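Local coordinates for protein transcriptional regulator WhiB1 (Mycobacterium tuberculosis H37Rv, PDB 6ONO) that represses transcription as a probably redox-responsive, DNA-binding regulator that carries one [4Fe-4S] cluster stable to oxygen but very reactive toward nitric oxide, at residues P14-P19 with L27-D32; D32-C37 with E65-A70; S48-T53 with G58-M63. All coordinates share one frame; numbering follows the deposited sequence. Where two conformers were deposited one is given.

Contact 1: P14-P19 with L27-D32; sequences PELFFP and LAQIAD
Pro19 and Gln29 bring the two backbones together, their CA atoms 6.1 Å apart, where the end of a short 3-10 turn (Pro14 to Phe17) and the residues after it run past the first half of helix 27-38. Within the Wbl-type iron-sulfur fold this places a loop-borne 3-10 segment against a helix that later supplies a cluster ligand. Gln29 buries more surface here than any other residue. Its CG stands opposite the backbone N (chi1 -172°) and the chain stays extended, which pushes the carboxamide straight out from the helix to the peptide groups at the end of the turn. There Gln29 NE2 makes a weak but nearly straight hydrogen bond to Leu16 O, 3.4 Å long with an N-H...O angle of 166°. Gln29 NE2 also gives a second hydrogen bond to a water at 2.6 Å, and that water donates to Glu15 O at 3.0 Å, so the amide reaches two successive carbonyls, one directly and one through solvent. Pro19 settles against the aliphatic and amide part of this side chain, with CB 3.5 Å from Gln29 CD. On the neighbouring helix position, Ile30 starts out pointing away from the loop, yet its CG1 lies 3.7 Å from Pro19 CG, the two side chains crossing at about a right angle. The carboxylate of Glu15 turns elsewhere, to a salt bridge with a basic side chain of another protein chain, while Phe17 packs on Cys9, Ala33 and Val36 nearer the cluster. Leu16 flanks the glutamine, sliding past it in the opposite direction, CD1 to Gln29 CG 4.1 Å; the same methyl, Leu16 CD1, ends 3.7 Å from Asp32 CB.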
loop_
_atom_site.group_PDB
_atom_site.type_symbol
_atom_site.label_atom_id
_atom_site.label_comp_id
_atom_site.label_asym_id
_atom_site.label_seq_id
_atom_site.Cartn_x
_atom_site.Cartn_y
_atom_site.Cartn_z
ATOM N N PRO A 14 -9.290 -3.588 -3.886
ATOM C CA PRO A 14 -7.954 -3.515 -3.264
ATOM C C PRO A 14 -7.920 -2.686 -1.992
ATOM O O PRO A 14 -7.150 -3.003 -1.072
ATOM C CB PRO A 14 -7.083 -2.897 -4.368
ATOM C CG PRO A 14 -7.814 -3.162 -5.632
ATOM C CD PRO A 14 -9.273 -3.152 -5.293
ATOM N N GLU A 15 -8.763 -1.653 -1.893
ATOM C CA GLU A 15 -8.757 -0.787 -0.718
ATOM C C GLU A 15 -9.240 -1.493 0.529
ATOM O O GLU A 15 -9.046 -0.968 1.632
ATOM C CB GLU A 15 -9.600 0.467 -0.965
ATOM C CG GLU A 15 -8.809 1.555 -1.669
ATOM C CD GLU A 15 -7.717 2.144 -0.788
ATOM O OE1 GLU A 15 -8.034 3.064 0.004
ATOM O OE2 GLU A 15 -6.551 1.683 -0.869
ATOM N N LEU A 16 -9.892 -2.647 0.377
ATOM C CA LEU A 16 -10.264 -3.426 1.549
ATOM C C LEU A 16 -9.037 -3.779 2.366
ATOM O O LEU A 16 -9.111 -3.877 3.598
ATOM C CB LEU A 16 -11.003 -4.695 1.124
ATOM C CG LEU A 16 -11.342 -5.715 2.210
ATOM C CD1 LEU A 16 -12.341 -5.125 3.202
ATOM C CD2 LEU A 16 -11.869 -6.990 1.574
ATOM N N PHE A 17 -7.892 -3.930 1.714
ATOM C CA PHE A 17 -6.702 -4.369 2.423
ATOM C C PHE A 17 -5.909 -3.210 2.979
ATOM O O PHE A 17 -4.847 -3.427 3.561
ATOM C CB PHE A 17 -5.860 -5.249 1.504
ATOM C CG PHE A 17 -6.568 -6.505 1.143
ATOM C CD1 PHE A 17 -7.443 -6.529 0.070
ATOM C CD2 PHE A 17 -6.468 -7.613 1.952
ATOM C CE1 PHE A 17 -8.141 -7.662 -0.229
ATOM C CE2 PHE A 17 -7.162 -8.760 1.659
ATOM C CZ PHE A 17 -8.005 -8.784 0.576
ATOM N N PHE A 18 -6.430 -1.987 2.869
ATOM C CA PHE A 18 -5.764 -0.801 3.397
ATOM C C PHE A 18 -6.757 0.023 4.209
ATOM O O PHE A 18 -7.164 1.115 3.797
ATOM C CB PHE A 18 -5.129 -0.005 2.257
ATOM C CG PHE A 18 -3.937 -0.698 1.682
ATOM C CD1 PHE A 18 -4.089 -1.677 0.704
ATOM C CD2 PHE A 18 -2.671 -0.453 2.197
ATOM C CE1 PHE A 18 -2.983 -2.361 0.208
ATOM C CE2 PHE A 18 -1.571 -1.141 1.727
ATOM C CZ PHE A 18 -1.725 -2.093 0.727
ATOM N N PRO A 19 -7.172 -0.476 5.376
ATOM C CA PRO A 19 -8.074 0.318 6.211
ATOM C C PRO A 19 -7.349 1.518 6.786
ATOM O O PRO A 19 -6.171 1.449 7.143
ATOM C CB PRO A 19 -8.498 -0.660 7.314
ATOM C CG PRO A 19 -7.381 -1.614 7.407
ATOM C CD PRO A 19 -6.818 -1.755 6.017
ATOM N N LEU A 27 -11.355 -1.999 13.272
ATOM C CA LEU A 27 -11.470 -3.417 13.607
ATOM C C LEU A 27 -12.336 -4.166 12.601
ATOM O O LEU A 27 -11.988 -5.278 12.179
ATOM C CB LEU A 27 -12.005 -3.576 15.024
ATOM C CG LEU A 27 -11.017 -3.006 16.047
ATOM C CD1 LEU A 27 -11.511 -3.176 17.483
ATOM C CD2 LEU A 27 -9.625 -3.603 15.838
ATOM N N ALA A 28 -13.460 -3.571 12.195
ATOM C CA ALA A 28 -14.349 -4.246 11.256
ATOM C C ALA A 28 -13.703 -4.419 9.894
ATOM O O ALA A 28 -13.798 -5.495 9.292
ATOM C CB ALA A 28 -15.664 -3.478 11.117
ATOM N N GLN A 29 -13.038 -3.380 9.384
ATOM C CA GLN A 29 -12.453 -3.518 8.057
ATOM C C GLN A 29 -11.261 -4.471 8.075
ATOM O O GLN A 29 -11.058 -5.235 7.121
ATOM C CB GLN A 29 -12.054 -2.157 7.482
ATOM C CG GLN A 29 -11.627 -2.286 6.023
ATOM C CD GLN A 29 -11.399 -0.951 5.346
ATOM O OE1 GLN A 29 -11.878 0.086 5.812
ATOM N NE2 GLN A 29 -10.649 -0.967 4.244
ATOM N N ILE A 30 -10.435 -4.420 9.123
ATOM C CA ILE A 30 -9.337 -5.376 9.230
ATOM C C ILE A 30 -9.891 -6.792 9.243
ATOM O O ILE A 30 -9.350 -7.690 8.589
ATOM C CB ILE A 30 -8.502 -5.087 10.493
ATOM C CG1 ILE A 30 -7.706 -3.790 10.331
ATOM C CG2 ILE A 30 -7.607 -6.271 10.852
ATOM C CD1 ILE A 30 -7.018 -3.351 11.573
ATOM N N ALA A 31 -10.987 -7.011 9.984
ATOM C CA ALA A 31 -11.609 -8.332 10.014
ATOM C C ALA A 31 -12.113 -8.743 8.635
ATOM O O ALA A 31 -11.931 -9.896 8.221
ATOM C CB ALA A 31 -12.746 -8.349 11.043
ATOM N N ASP A 32 -12.754 -7.814 7.910
ATOM C CA ASP A 32 -13.259 -8.122 6.571
ATOM C C ASP A 32 -12.125 -8.522 5.620
ATOM O O ASP A 32 -12.282 -9.449 4.813
ATOM C CB ASP A 32 -14.029 -6.921 6.011
ATOM C CG ASP A 32 -15.358 -6.676 6.720
ATOM O OD1 ASP A 32 -15.889 -7.594 7.365
ATOM O OD2 ASP A 32 -15.900 -5.560 6.592
HETATM O O HOH W 1 -10.322 1.347 3.010
#

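Contact 2: D32-C37 with E65-A70. With SF4 (iron/sulfur cluster), chain E.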
loop_
_atom_site.group_PDB
_atom_site.type_symbol
_atom_site.label_atom_id
_atom_site.label_comp_id
_atom_site.label_asym_id
_atom_site.label_seq_id
_atom_site.Cartn_x
_atom_site.Cartn_y
_atom_site.Cartn_z
ATOM N N ASP A 32 -12.754 -7.814 7.910
ATOM C CA ASP A 32 -13.259 -8.122 6.571
ATOM C C ASP A 32 -12.125 -8.522 5.620
ATOM O O ASP A 32 -12.282 -9.449 4.813
ATOM C CB ASP A 32 -14.029 -6.921 6.011
ATOM C CG ASP A 32 -15.358 -6.676 6.720
ATOM O OD1 ASP A 32 -15.889 -7.594 7.365
ATOM O OD2 ASP A 32 -15.900 -5.560 6.592
ATOM N N ALA A 33 -10.981 -7.823 5.687
ATOM C CA ALA A 33 -9.819 -8.229 4.890
ATOM C C ALA A 33 -9.280 -9.602 5.318
ATOM O O ALA A 33 -8.950 -10.462 4.475
ATOM C CB ALA A 33 -8.724 -7.171 4.989
ATOM N N LYS A 34 -9.143 -9.813 6.630
ATOM C CA LYS A 34 -8.648 -11.089 7.127
ATOM C C LYS A 34 -9.546 -12.244 6.702
ATOM O O LYS A 34 -9.055 -13.354 6.496
ATOM C CB LYS A 34 -8.534 -11.058 8.646
ATOM C CG LYS A 34 -7.369 -10.269 9.189
ATOM C CD LYS A 34 -7.361 -10.344 10.718
ATOM C CE LYS A 34 -6.127 -9.676 11.278
ATOM N NZ LYS A 34 -5.999 -9.879 12.737
ATOM N N LEU A 35 -10.857 -12.013 6.598
ATOM C CA LEU A 35 -11.752 -13.063 6.118
ATOM C C LEU A 35 -11.384 -13.508 4.710
ATOM O O LEU A 35 -11.518 -14.692 4.375
ATOM C CB LEU A 35 -13.201 -12.591 6.150
ATOM C CG LEU A 35 -13.837 -12.560 7.538
ATOM C CD1 LEU A 35 -15.270 -12.079 7.441
ATOM C CD2 LEU A 35 -13.769 -13.918 8.177
ATOM N N VAL A 36 -10.948 -12.575 3.864
ATOM C CA VAL A 36 -10.462 -12.945 2.538
ATOM C C VAL A 36 -9.198 -13.779 2.662
ATOM O O VAL A 36 -9.073 -14.853 2.057
ATOM C CB VAL A 36 -10.222 -11.692 1.673
ATOM C CG1 VAL A 36 -9.724 -12.095 0.284
ATOM C CG2 VAL A 36 -11.487 -10.843 1.580
ATOM N N CYS A 37 -8.239 -13.301 3.457
ATOM C CA CYS A 37 -6.995 -14.060 3.607
ATOM C C CYS A 37 -7.246 -15.479 4.117
ATOM O O CYS A 37 -6.503 -16.410 3.775
ATOM C CB CYS A 37 -6.046 -13.325 4.545
ATOM S SG CYS A 37 -5.532 -11.720 3.927
ATOM N N GLU A 65 -1.269 -4.463 9.698
ATOM C CA GLU A 65 0.043 -3.833 9.698
ATOM C C GLU A 65 0.584 -3.690 11.118
ATOM O O GLU A 65 1.781 -3.887 11.345
ATOM C CB GLU A 65 -0.002 -2.476 8.994
ATOM C CG GLU A 65 -0.530 -1.334 9.816
ATOM C CD GLU A 65 -0.479 -0.020 9.085
ATOM O OE1 GLU A 65 -1.296 0.167 8.161
ATOM O OE2 GLU A 65 0.383 0.819 9.434
ATOM N N ASP A 66 -0.277 -3.386 12.099
ATOM C CA ASP A 66 0.213 -3.293 13.476
ATOM C C ASP A 66 0.713 -4.645 13.982
ATOM O O ASP A 66 1.716 -4.716 14.701
ATOM C CB ASP A 66 -0.867 -2.733 14.405
ATOM C CG ASP A 66 -1.085 -1.231 14.215
ATOM O OD1 ASP A 66 -0.152 -0.546 13.745
ATOM O OD2 ASP A 66 -2.175 -0.730 14.562
ATOM N N GLU A 67 0.043 -5.730 13.598
ATOM C CA GLU A 67 0.484 -7.058 14.008
ATOM C C GLU A 67 1.844 -7.402 13.403
ATOM O O GLU A 67 2.754 -7.884 14.100
ATOM C CB GLU A 67 -0.576 -8.092 13.603
ATOM C CG GLU A 67 -1.845 -8.030 14.449
ATOM C CD GLU A 67 -3.004 -8.861 13.894
ATOM O OE1 GLU A 67 -3.037 -9.181 12.688
ATOM O OE2 GLU A 67 -3.899 -9.215 14.686
ATOM N N ARG A 68 2.016 -7.154 12.099
ATOM C CA ARG A 68 3.316 -7.430 11.495
ATOM C C ARG A 68 4.389 -6.546 12.107
ATOM O O ARG A 68 5.523 -6.986 12.320
ATOM C CB ARG A 68 3.249 -7.238 9.971
ATOM C CG ARG A 68 2.240 -8.174 9.291
ATOM C CD ARG A 68 2.493 -8.290 7.793
ATOM N NE ARG A 68 2.611 -6.970 7.174
ATOM C CZ ARG A 68 1.585 -6.180 6.879
ATOM N NH1 ARG A 68 0.358 -6.578 7.148
ATOM N NH2 ARG A 68 1.800 -4.982 6.319
ATOM N N ARG A 69 4.051 -5.287 12.399
ATOM C CA ARG A 69 5.031 -4.375 12.982
ATOM C C ARG A 69 5.471 -4.841 14.360
ATOM O O ARG A 69 6.663 -4.794 14.696
ATOM C CB ARG A 69 4.445 -2.969 13.060
ATOM C CG ARG A 69 5.380 -1.964 13.669
ATOM C CD ARG A 69 4.864 -0.551 13.470
ATOM N NE ARG A 69 4.642 -0.230 12.061
ATOM C CZ ARG A 69 3.444 -0.023 11.524
ATOM N NH1 ARG A 69 2.357 -0.102 12.281
ATOM N NH2 ARG A 69 3.332 0.272 10.236
ATOM N N ALA A 70 4.527 -5.311 15.171
ATOM C CA ALA A 70 4.911 -5.827 16.473
ATOM C C ALA A 70 5.789 -7.058 16.328
ATOM O O ALA A 70 6.623 -7.329 17.198
ATOM C CB ALA A 70 3.669 -6.145 17.306
HETATM FE FE1 SF4 E . -4.412 -11.479 -0.790
HETATM FE FE2 SF4 E . -4.691 -12.078 1.848
HETATM FE FE3 SF4 E . -2.223 -12.243 0.664
HETATM FE FE4 SF4 E . -4.153 -14.052 0.019
HETATM S S1 SF4 E . -3.197 -13.770 2.052
HETATM S S2 SF4 E . -2.788 -12.958 -1.415
HETATM S S3 SF4 E . -6.027 -12.757 0.164
HETATM S S4 SF4 E . -3.470 -10.350 0.944
#
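Lys34 and Glu67 both swing their CG away from the carbonyl carbon to lie beside the backbone N (chi1 -75° and -72°), and both chains then run extended, so that they approach from opposite directions and the ammonium reaches both carboxylate oxygens. That full reach is needed, because even the nearest CA pair, Lys34 and Glu65, is 11.6 Å apart. The result is a two-pronged salt bridge between helices. Lys34 NZ donates to Glu67 OE2 at 2.9 Å, approaching this oxygen on its syn side and 18° out of the carboxylate plane, and makes a weak bond to Glu67 OE1 at 3.0 Å. OE1 has a further partner in the backbone N of Ser64, just ahead of helix 65-71; bonds at both oxygens limit rotation of the carboxylate, and a position at the start of the helix probably helps to stabilise its negative charge. Apart from this pair the two segments do not touch, and the bridge lies at the surface. Other groups of each segment work separately. Arg69 lies along its own helix, with NH1 2.9 Å from Asp66 OD1 and NH2 3.1 Å from Glu65 OE2, both oxygens at the guanidinium edge, which forms a small ion network within one helical turn. One turn beyond Lys34, Cys37 SG binds the iron atom FE2 of the [4Fe-4S] cluster at 2.3 Å, and Val36 CG1 lies 3.8 Å from the cluster sulfur S3. The partly exposed lysine reaches toward helix 65-71, while the buried cysteine is turned to the cluster. Helix 27-38 and helix 65-71, separated in the chain by helix 43-53 and its loops, are joined here; through the neighbouring Arg68, helix 65-71 also packs against Leu47 and Leu51 of helix 43-53.

Contact 3: S48-T53 with G58-M63. With SF4 (iron/sulfur cluster), chain E.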
loop_
_atom_site.group_PDB
_atom_site.type_symbol
_atom_site.label_atom_id
_atom_site.label_comp_id
_atom_site.label_asym_id
_atom_site.label_seq_id
_atom_site.Cartn_x
_atom_site.Cartn_y
_atom_site.Cartn_z
ATOM N N SER A 48 4.895 -14.289 4.242
ATOM C CA SER A 48 6.347 -14.376 4.150
ATOM C C SER A 48 6.904 -13.250 3.283
ATOM O O SER A 48 7.861 -12.574 3.670
ATOM C CB SER A 48 6.756 -15.740 3.587
ATOM O OG SER A 48 6.024 -16.788 4.202
ATOM N N TRP A 49 6.313 -13.039 2.107
ATOM C CA TRP A 49 6.814 -11.986 1.229
ATOM C C TRP A 49 6.644 -10.605 1.856
ATOM O O TRP A 49 7.555 -9.769 1.781
ATOM C CB TRP A 49 6.106 -12.048 -0.115
ATOM C CG TRP A 49 6.757 -11.214 -1.148
ATOM C CD1 TRP A 49 7.762 -11.587 -1.993
ATOM C CD2 TRP A 49 6.457 -9.853 -1.457
ATOM N NE1 TRP A 49 8.105 -10.542 -2.811
ATOM C CE2 TRP A 49 7.313 -9.465 -2.505
ATOM C CE3 TRP A 49 5.537 -8.923 -0.953
ATOM C CZ2 TRP A 49 7.285 -8.187 -3.059
ATOM C CZ3 TRP A 49 5.510 -7.659 -1.509
ATOM C CH2 TRP A 49 6.377 -7.300 -2.543
ATOM N N ALA A 50 5.494 -10.353 2.491
ATOM C CA ALA A 50 5.278 -9.060 3.135
ATOM C C ALA A 50 6.310 -8.806 4.224
ATOM O O ALA A 50 6.852 -7.698 4.325
ATOM C CB ALA A 50 3.865 -8.982 3.713
ATOM N N LEU A 51 6.588 -9.821 5.056
ATOM C CA LEU A 51 7.585 -9.667 6.112
ATOM C C LEU A 51 8.980 -9.501 5.528
ATOM O O LEU A 51 9.734 -8.618 5.953
ATOM C CB LEU A 51 7.554 -10.861 7.064
ATOM C CG LEU A 51 6.288 -11.057 7.906
ATOM C CD1 LEU A 51 6.393 -12.336 8.693
ATOM C CD2 LEU A 51 6.022 -9.874 8.832
ATOM N N ASN A 52 9.339 -10.319 4.534
ATOM C CA ASN A 52 10.707 -10.280 4.036
ATOM C C ASN A 52 10.991 -8.991 3.283
ATOM O O ASN A 52 12.128 -8.504 3.310
ATOM C CB ASN A 52 11.003 -11.492 3.148
ATOM C CG ASN A 52 11.184 -12.778 3.946
ATOM O OD1 ASN A 52 11.591 -12.750 5.110
ATOM N ND2 ASN A 52 10.900 -13.914 3.313
ATOM N N THR A 53 9.986 -8.406 2.630
ATOM C CA THR A 53 10.212 -7.150 1.928
ATOM C C THR A 53 9.855 -5.921 2.760
ATOM O O THR A 53 10.134 -4.803 2.323
ATOM C CB THR A 53 9.416 -7.123 0.609
ATOM O OG1 THR A 53 8.017 -7.181 0.902
ATOM C CG2 THR A 53 9.792 -8.305 -0.277
ATOM N N GLY A 58 -1.043 -1.955 5.309
ATOM C CA GLY A 58 -2.034 -2.864 4.772
ATOM C C GLY A 58 -2.096 -4.207 5.483
ATOM O O GLY A 58 -1.274 -4.548 6.340
ATOM N N VAL A 59 -3.124 -4.975 5.111
ATOM C CA VAL A 59 -3.304 -6.352 5.557
ATOM C C VAL A 59 -2.703 -7.280 4.503
ATOM O O VAL A 59 -3.092 -7.239 3.324
ATOM C CB VAL A 59 -4.791 -6.672 5.788
ATOM C CG1 VAL A 59 -4.972 -8.116 6.179
ATOM C CG2 VAL A 59 -5.411 -5.730 6.855
ATOM N N TRP A 60 -1.736 -8.096 4.925
ATOM C CA TRP A 60 -1.089 -9.107 4.101
ATOM C C TRP A 60 -1.091 -10.408 4.877
ATOM O O TRP A 60 -0.892 -10.401 6.096
ATOM C CB TRP A 60 0.368 -8.762 3.762
ATOM C CG TRP A 60 0.582 -7.442 3.063
ATOM C CD1 TRP A 60 0.272 -6.196 3.538
ATOM C CD2 TRP A 60 1.189 -7.241 1.784
ATOM N NE1 TRP A 60 0.638 -5.234 2.626
ATOM C CE2 TRP A 60 1.199 -5.847 1.538
ATOM C CE3 TRP A 60 1.719 -8.102 0.816
ATOM C CZ2 TRP A 60 1.721 -5.294 0.365
ATOM C CZ3 TRP A 60 2.240 -7.555 -0.347
ATOM C CH2 TRP A 60 2.239 -6.163 -0.561
ATOM N N GLY A 61 -1.318 -11.514 4.169
ATOM C CA GLY A 61 -1.171 -12.843 4.735
ATOM C C GLY A 61 -1.968 -13.087 6.001
ATOM O O GLY A 61 -1.531 -13.833 6.881
ATOM N N GLY A 62 -3.136 -12.463 6.107
ATOM C CA GLY A 62 -3.968 -12.613 7.286
ATOM C C GLY A 62 -3.520 -11.846 8.509
ATOM O O GLY A 62 -4.045 -12.110 9.594
HETATM N N MSE A 63 -2.558 -10.926 8.377
HETATM C CA MSE A 63 -2.106 -10.080 9.493
HETATM C C MSE A 63 -2.267 -8.586 9.161
HETATM O O MSE A 63 -1.989 -8.167 8.033
HETATM C CB MSE A 63 -0.629 -10.339 9.841
HETATM C CG MSE A 63 -0.253 -11.770 10.183
HETATM SE SE MSE A 63 1.377 -11.763 11.268
HETATM C CE MSE A 63 0.616 -11.236 12.964
HETATM FE FE1 SF4 E . -4.412 -11.479 -0.790
HETATM FE FE2 SF4 E . -4.691 -12.078 1.848
HETATM FE FE3 SF4 E . -2.223 -12.243 0.664
HETATM FE FE4 SF4 E . -4.153 -14.052 0.019
HETATM S S1 SF4 E . -3.197 -13.770 2.052
HETATM S S2 SF4 E . -2.788 -12.958 -1.415
HETATM S S3 SF4 E . -6.027 -12.757 0.164
HETATM S S4 SF4 E . -3.470 -10.350 0.944
#
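This is a buried hydrophobic contact, in which the last turns of helix 43-53 lie against the glycine-rich loop that leads to helix 65-71. The CB of Ala50 points toward the loop and lies 3.5 Å from Trp60 CB, close also to CG, CD2 and CE3 along the same indole. Trp60 CG lies anti to its carbonyl carbon and beside the backbone N (chi1 -57°), and this lays the indole out along the helix from Ala50 to Trp49. The two tryptophans meet through their six-membered rings, which are nearly parallel, at 23°, but slid so far apart that they barely overlap; the centroids of these Trp49 and Trp60 rings are 5.7 Å apart. Contact is therefore concentrated at one corner, where Trp49 CZ3 comes within 3.5 Å of Trp60 CZ3. Trp60 opens the turn of the GVWGG motif of the WhiB family, a type I' beta turn from Trp60 to Met63 pinned in both directions, by Met63 N to Trp60 O at 2.9 Å and Trp60 N to Met63 O at 3.1 Å. Gly61 and Gly62 take the positive phi angles of such a turn, and Gly61 CA sits 3.5 Å from the cluster sulfur S1. On the helix side Thr53 CG2 rests over the centre of the Trp49 ring, and Thr53 OG1 donates to Trp49 O at 2.8 Å, from the opposite face of that carbonyl to the bond from Thr53 N. Trp60 NE1 is held by Ser57 O, and Arg68 of helix 65-71 packs on the same indole. Arg4 makes a cation-pi interaction with Trp49, while side chains of another protein chain pack on both tryptophans, and a polar side chain of that chain is hydrogen-bonded to Val59 O.

Overall arrangement
Contacts 1 and 2 follow one another along helix 27-38, sharing Asp32, with centres about 8 Å apart; Phe17 of the first packs on Val36 of the second, CZ to CG1 3.7 Å. Contact 3 is nested within the chain between the two halves of contact 2 and lies about 14 Å from contact 1, centre to centre, yet Phe17 O and Val59 N, 2.8 Å apart, probably form a hydrogen bond. Arg68 joins contacts 2 and 3, its NH1 2.7 Å from Gly58 O. Contacts 2 and 3 both touch the [4Fe-4S] cluster: Cys37 binds it from the helix, and Val59 and Gly61 line it from the loop.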